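Local coordinates for protein tyrosinase (Aspergillus oryzae, PDB 6JU8) that probably oxidises L-tyrosine and L-dopa to L-dopaquinone with molecular oxygen at a dinuclear copper centre, as tyrosinases do, at residues 327-330 and 331-335; 296-299 and 300-304. The protein carries 1 engineered substitution. All blocks are in the same frame, centred on the assembly; numbering follows the deposited sequence.

Contact 1 (327-330 and 331-335). With CU (copper (II) ion), chain D.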
ATOM      1  N   ASN A 327       8.071 -13.637  27.784  1.00 10.95           N
ATOM      2  CA  ASN A 327       6.719 -14.158  27.983  1.00 10.34           C
ATOM      3  C   ASN A 327       5.813 -13.931  26.765  1.00  9.13           C
ATOM      4  O   ASN A 327       6.097 -13.146  25.858  1.00 10.32           O
ATOM      5  CB  ASN A 327       6.128 -13.542  29.254  1.00 12.16           C
ATOM      6  CG  ASN A 327       5.850 -12.070  29.127  1.00 10.62           C
ATOM      7  OD1 ASN A 327       4.892 -11.672  28.476  1.00 10.97           O
ATOM      8  ND2 ASN A 327       6.678 -11.231  29.754  1.00 15.02           N
ATOM      9  N   LEU A 328       4.674 -14.632  26.758  1.00  9.07           N
ATOM     10  CA  LEU A 328       3.731 -14.588  25.654  1.00  7.93           C
ATOM     11  C   LEU A 328       3.242 -13.177  25.333  1.00  9.04           C
ATOM     12  O   LEU A 328       3.171 -12.740  24.174  1.00  9.24           O
ATOM     13  CB  LEU A 328       2.497 -15.428  26.026  1.00  8.76           C
ATOM     14  CG  LEU A 328       1.354 -15.421  25.005  1.00  8.05           C
ATOM     15  CD1 LEU A 328       1.714 -16.327  23.830  1.00 10.74           C
ATOM     16  CD2 LEU A 328       0.060 -15.870  25.670  1.00 10.53           C
ATOM     17  N   GLU A 329       2.893 -12.415  26.379  1.00  8.44           N
ATOM     18  CA  GLU A 329       2.317 -11.093  26.149  1.00  8.61           C
ATOM     19  C   GLU A 329       3.372 -10.153  25.561  1.00  9.07           C
ATOM     20  O   GLU A 329       3.054  -9.385  24.646  1.00  9.10           O
ATOM     21  CB  GLU A 329       1.775 -10.520  27.456  1.00 10.30           C
ATOM     22  CG  GLU A 329       1.016  -9.218  27.263  1.00 10.53           C
ATOM     23  CD  GLU A 329       0.329  -8.718  28.516  1.00 10.09           C
ATOM     24  OE1 GLU A 329       0.566  -9.212  29.641  1.00 10.82           O
ATOM     25  OE2 GLU A 329      -0.451  -7.757  28.359  1.00 11.54           O
ATOM     26  N   ALA A 330       4.598 -10.218  26.060  1.00  9.52           N
ATOM     27  CA  ALA A 330       5.695  -9.384  25.555  1.00  9.81           C
ATOM     28  C   ALA A 330       5.972  -9.696  24.093  1.00  8.91           C
ATOM     29  O   ALA A 330       6.205  -8.799  23.272  1.00  9.75           O
ATOM     30  CB  ALA A 330       6.929  -9.604  26.437  1.00 11.31           C
ATOM     31  N   ILE A 331       6.033 -10.984  23.727  1.00  8.90           N
ATOM     32  CA  ILE A 331       6.240 -11.321  22.318  1.00  8.68           C
ATOM     33  C   ILE A 331       5.109 -10.719  21.487  1.00  8.64           C
ATOM     34  O   ILE A 331       5.300 -10.074  20.455  1.00 10.23           O
ATOM     35  CB  ILE A 331       6.332 -12.836  22.074  1.00  8.99           C
ATOM     36  CG1 ILE A 331       7.585 -13.430  22.742  1.00 10.14           C
ATOM     37  CG2 ILE A 331       6.311 -13.148  20.587  1.00 11.01           C
ATOM     38  CD1 ILE A 331       7.684 -14.943  22.654  1.00 11.34           C
ATOM     39  N   HIS A 332       3.875 -10.960  21.929  1.00  8.72           N
ATOM     40  CA  HIS A 332       2.677 -10.447  21.271  1.00  8.10           C
ATOM     41  C   HIS A 332       2.722  -8.937  21.095  1.00  8.68           C
ATOM     42  O   HIS A 332       2.267  -8.439  20.055  1.00  8.87           O
ATOM     43  CB  HIS A 332       1.466 -10.872  22.105  1.00 11.03           C
ATOM     44  CG  HIS A 332       0.352  -9.885  22.237  1.00  9.78           C
ATOM     45  ND1 HIS A 332       0.353  -8.850  23.158  1.00 11.13           N
ATOM     46  CD2 HIS A 332      -0.844  -9.814  21.604  1.00  9.40           C
ATOM     47  CE1 HIS A 332      -0.789  -8.186  23.062  1.00 11.00           C
ATOM     48  NE2 HIS A 332      -1.552  -8.744  22.112  1.00 10.19           N
ATOM     49  N   ASN A 333       3.240  -8.191  22.066  1.00  8.89           N
ATOM     50  CA  ASN A 333       3.316  -6.723  21.996  1.00  8.90           C
ATOM     51  C   ASN A 333       4.267  -6.310  20.893  1.00  8.63           C
ATOM     52  O   ASN A 333       3.981  -5.369  20.138  1.00 10.32           O
ATOM     53  CB  ASN A 333       3.844  -6.196  23.335  1.00 10.83           C
ATOM     54  CG  ASN A 333       2.867  -6.263  24.493  1.00 10.51           C
ATOM     55  OD1 ASN A 333       1.715  -6.621  24.326  1.00 12.00           O
ATOM     56  ND2 ASN A 333       3.388  -5.954  25.681  1.00 12.44           N
ATOM     57  N   ASN A 334       5.409  -6.975  20.806  1.00  8.52           N
ATOM     58  CA  ASN A 334       6.362  -6.681  19.736  1.00  8.66           C
ATOM     59  C   ASN A 334       5.722  -6.963  18.385  1.00  8.28           C
ATOM     60  O   ASN A 334       5.858  -6.165  17.443  1.00  9.23           O
ATOM     61  CB  ASN A 334       7.630  -7.506  19.947  1.00  9.94           C
ATOM     62  CG  ASN A 334       8.534  -6.868  20.973  1.00  9.87           C
ATOM     63  OD1 ASN A 334       9.259  -5.916  20.668  1.00 10.16           O
ATOM     64  ND2 ASN A 334       8.535  -7.404  22.185  1.00 10.99           N
ATOM     65  N   VAL A 335       5.037  -8.097  18.222  1.00  7.99           N
ATOM     66  CA  VAL A 335       4.436  -8.392  16.915  1.00  8.48           C
ATOM     67  C   VAL A 335       3.407  -7.335  16.562  1.00  8.43           C
ATOM     68  O   VAL A 335       3.357  -6.879  15.410  1.00  8.75           O
ATOM     69  CB  VAL A 335       3.846  -9.813  16.906  1.00  8.60           C
ATOM     70  CG1 VAL A 335       3.121 -10.044  15.596  1.00  9.91           C
ATOM     71  CG2 VAL A 335       4.958 -10.831  17.096  1.00 10.40           C
TER
HETATM   72 CU    CU D 502      -3.129  -8.086  20.758  0.53 10.87          CU
HETATM   73  O   HOH W   1      -0.344  -6.358  26.149  1.00 20.26           O
HETATM   74  O   HOH W   2       1.924  -5.648  28.308  1.00 21.23           O
HETATM   75  O   HOH W   3      -4.455  -6.999  22.249  1.00 22.12           O
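The carbonyl oxygen of E329 is gripped by two donors from the next turn of helix 328-340, which carries copper ligands of the tyrosinase dicopper site. N333 N makes the helical bond to E329 O at 2.8 Å. H332 ND1 reaches the same E329 O at 3.1 Å. This second bond uses a lone pair of the oxygen, which lies almost in the imidazole plane. It probably fixes the ring's rotation, with NE2 turned to the metal. H332 ND1 also makes a weak bond to N333 OD1. H332 NE2 binds copper at 2.2 Å, and H336 and H376 supply the other protein ligands. CG anti to the backbone N (chi1 -173°) and an extended chain carry the E329 carboxylate to a water that donates to both E329 OE2 and N333 OD1. E329 OE2 also accepts from N99 N, and N333 ND2 is held by Y271. At the start of the helix N327 is the N-cap. N327 OD1 accepts from A330 N at 2.8 Å, with the donor well above the plane of the side-chain carbonyl. One turn on, N334 folds its amide back onto the helix, with CG beside its own backbone N (chi1 -81°). A330 O therefore takes two bonds from one residue: N334 N at 3.2 Å and N334 ND2 at 2.9 Å, arriving from opposite faces of the carbonyl plane.

Contact 2 (296-299 and 300-304)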
ATOM      1  N   LEU A 296       8.599 -23.065  34.046  1.00 14.32           N
ATOM      2  CA  LEU A 296       7.885 -21.806  34.150  1.00 13.58           C
ATOM      3  C   LEU A 296       6.468 -21.976  34.678  1.00 11.96           C
ATOM      4  O   LEU A 296       5.802 -23.005  34.470  1.00 17.30           O
ATOM      5  CB  LEU A 296       7.796 -21.161  32.759  1.00 14.72           C
ATOM      6  CG  LEU A 296       9.124 -20.916  32.046  1.00 15.14           C
ATOM      7  CD1 LEU A 296       8.886 -20.069  30.801  1.00 17.68           C
ATOM      8  CD2 LEU A 296      10.138 -20.274  32.975  1.00 19.49           C
ATOM      9  N   ASN A 297       5.970 -20.966  35.383  1.00 12.60           N
ATOM     10  CA  ASN A 297       4.606 -21.019  35.890  1.00 11.51           C
ATOM     11  C   ASN A 297       3.699 -20.172  35.006  1.00 10.52           C
ATOM     12  O   ASN A 297       4.139 -19.473  34.072  1.00 11.29           O
ATOM     13  CB  ASN A 297       4.561 -20.641  37.375  1.00 13.31           C
ATOM     14  CG  ASN A 297       4.960 -19.218  37.680  1.00 12.03           C
ATOM     15  OD1 ASN A 297       4.642 -18.293  36.942  1.00 13.88           O
ATOM     16  ND2 ASN A 297       5.627 -18.980  38.827  1.00 13.89           N
ATOM     17  N   TRP A 298       2.391 -20.258  35.261  1.00 10.09           N
ATOM     18  CA  TRP A 298       1.392 -19.544  34.490  1.00  9.56           C
ATOM     19  C   TRP A 298       1.632 -18.041  34.532  1.00  9.90           C
ATOM     20  O   TRP A 298       1.530 -17.339  33.508  1.00 10.19           O
ATOM     21  CB  TRP A 298      -0.047 -19.840  34.983  1.00 11.52           C
ATOM     22  CG  TRP A 298      -1.040 -18.995  34.218  1.00 10.20           C
ATOM     23  CD1 TRP A 298      -1.639 -17.842  34.668  1.00  9.64           C
ATOM     24  CD2 TRP A 298      -1.512 -19.203  32.888  1.00 10.00           C
ATOM     25  NE1 TRP A 298      -2.465 -17.332  33.694  1.00  9.33           N
ATOM     26  CE2 TRP A 298      -2.400 -18.153  32.594  1.00 10.11           C
ATOM     27  CE3 TRP A 298      -1.267 -20.193  31.918  1.00 10.48           C
ATOM     28  CZ2 TRP A 298      -3.053 -18.053  31.363  1.00 10.27           C
ATOM     29  CZ3 TRP A 298      -1.913 -20.086  30.697  1.00 10.31           C
ATOM     30  CH2 TRP A 298      -2.790 -19.032  30.434  1.00 11.18           C
ATOM     31  N   GLY A 299       1.929 -17.509  35.715  1.00 10.15           N
ATOM     32  CA  GLY A 299       2.116 -16.059  35.861  1.00 10.51           C
ATOM     33  C   GLY A 299       3.226 -15.584  34.933  1.00 10.25           C
ATOM     34  O   GLY A 299       3.109 -14.549  34.245  1.00 12.18           O
ATOM     35  N   GLU A 300       4.357 -16.298  34.942  1.00 10.74           N
ATOM     36  CA  GLU A 300       5.530 -15.903  34.175  1.00 12.80           C
ATOM     37  C   GLU A 300       5.292 -16.042  32.677  1.00 11.57           C
ATOM     38  O   GLU A 300       5.840 -15.266  31.886  1.00 12.17           O
ATOM     39  CB  GLU A 300       6.744 -16.772  34.519  1.00 19.16           C
ATOM     40  CG  GLU A 300       7.179 -16.773  35.958  1.00 25.08           C
ATOM     41  CD  GLU A 300       8.301 -17.801  36.127  1.00 20.86           C
ATOM     42  OE1 GLU A 300       9.426 -17.358  36.384  1.00 23.37           O
ATOM     43  OE2 GLU A 300       8.055 -19.018  36.045  1.00 16.79           O
ATOM     44  N   PHE A 301       4.545 -17.076  32.276  1.00 11.39           N
ATOM     45  CA  PHE A 301       4.260 -17.326  30.857  1.00 10.26           C
ATOM     46  C   PHE A 301       3.312 -16.261  30.312  1.00  9.67           C
ATOM     47  O   PHE A 301       3.485 -15.771  29.196  1.00 10.12           O
ATOM     48  CB  PHE A 301       3.619 -18.710  30.713  1.00 13.21           C
ATOM     49  CG  PHE A 301       2.959 -18.930  29.383  1.00 11.27           C
ATOM     50  CD1 PHE A 301       3.723 -19.227  28.257  1.00 11.88           C
ATOM     51  CD2 PHE A 301       1.582 -18.807  29.253  1.00 12.07           C
ATOM     52  CE1 PHE A 301       3.145 -19.358  27.005  1.00 11.72           C
ATOM     53  CE2 PHE A 301       0.997 -18.978  28.009  1.00 12.47           C
ATOM     54  CZ  PHE A 301       1.772 -19.253  26.900  1.00 12.01           C
ATOM     55  N   SER A 302       2.279 -15.944  31.083  1.00  9.83           N
ATOM     56  CA  SER A 302       1.093 -15.292  30.553  1.00  9.52           C
ATOM     57  C   SER A 302       1.192 -13.782  30.389  1.00  9.93           C
ATOM     58  O   SER A 302       0.417 -13.229  29.588  1.00 12.98           O
ATOM     59  CB  SER A 302      -0.134 -15.561  31.474  1.00 10.13           C
ATOM     60  OG  SER A 302       0.095 -15.042  32.772  1.00 10.68           O
ATOM     61  N   SER A 303       2.041 -13.097  31.155  1.00  9.56           N
ATOM     62  CA  SER A 303       1.871 -11.638  31.231  1.00  9.46           C
ATOM     63  C   SER A 303       3.159 -10.904  31.519  1.00  9.50           C
ATOM     64  O   SER A 303       4.024 -11.387  32.269  1.00 10.77           O
ATOM     65  CB  SER A 303       0.845 -11.296  32.329  1.00 10.22           C
ATOM     66  OG  SER A 303       0.585  -9.905  32.407  1.00 10.65           O
ATOM     67  N   THR A 304       3.195  -9.660  31.022  1.00 10.02           N
ATOM     68  CA  THR A 304       4.217  -8.693  31.426  1.00 11.15           C
ATOM     69  C   THR A 304       4.107  -8.326  32.893  1.00 10.95           C
ATOM     70  O   THR A 304       5.054  -7.753  33.463  1.00 14.21           O
ATOM     71  CB  THR A 304       4.115  -7.415  30.558  1.00 11.23           C
ATOM     72  OG1 THR A 304       2.764  -6.959  30.553  1.00 13.43           O
ATOM     73  CG2 THR A 304       4.503  -7.730  29.116  1.00 13.71           C
TER
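S302 lies over one face of the W298 indole, four residues along the short helix 298-302. Its CB sits 3.9 Å from the centroid of the five-membered ring of W298, a CH-pi contact offset toward the rim. The hydroxyl turns back to the helix, because OG stands between the backbone N and the carbonyl carbon (chi1 61°). S302 OG donates to W298 O at 2.8 Å. S302 N binds that same oxygen, so both donors of one residue hold one carbonyl. The indole NE1 bonds to Y101 O. F301 flanks the six-membered ring obliquely, with planes 48° apart, and its CD2 comes 4.0 Å from W298 CZ3. W386 stacks on the F301 ring. At the N-terminal end of the helix, N297 and E300 exchange bonds. N297 OD1 accepts from E300 N at 2.8 Å, with the donor nitrogen nearly in line with the side-chain C=O bond. In return, E300 OE2 accepts from N297 N at 2.9 Å through its anti lone pair. The two side chains cross at about a right angle, and E300 CG comes within 3.1 Å of N297 OD1. N297 ND2 bonds to Y306. L296 lies against the E300 carboxylate, its CD2 3.9 Å from E300 OE2. The reciprocal N297-E300 bonds form a capping box, with N297 as the N-cap of helix 298-302.

Contact 2 comes first along the chain, on helix 298-302, and contact 1 follows on helix 328-340, the next helix. Both lie in the common central domain of tyrosinase, on the same side of the chain's centre, with contact centres about 12 Å apart. They touch directly. L328 N and F301 O are 2.9 Å apart, probably hydrogen-bonded. E329 OE1 lies 2.9 Å from S303 OG, probably also a hydrogen bond, and T304 N bonds to E329 OE1 too. The end of the short helix thus meets the start of the long one, three residues before the copper ligand H332. Contact 2 holds no copper ligand, and its S303 side chain is about 11 Å from a copper ion.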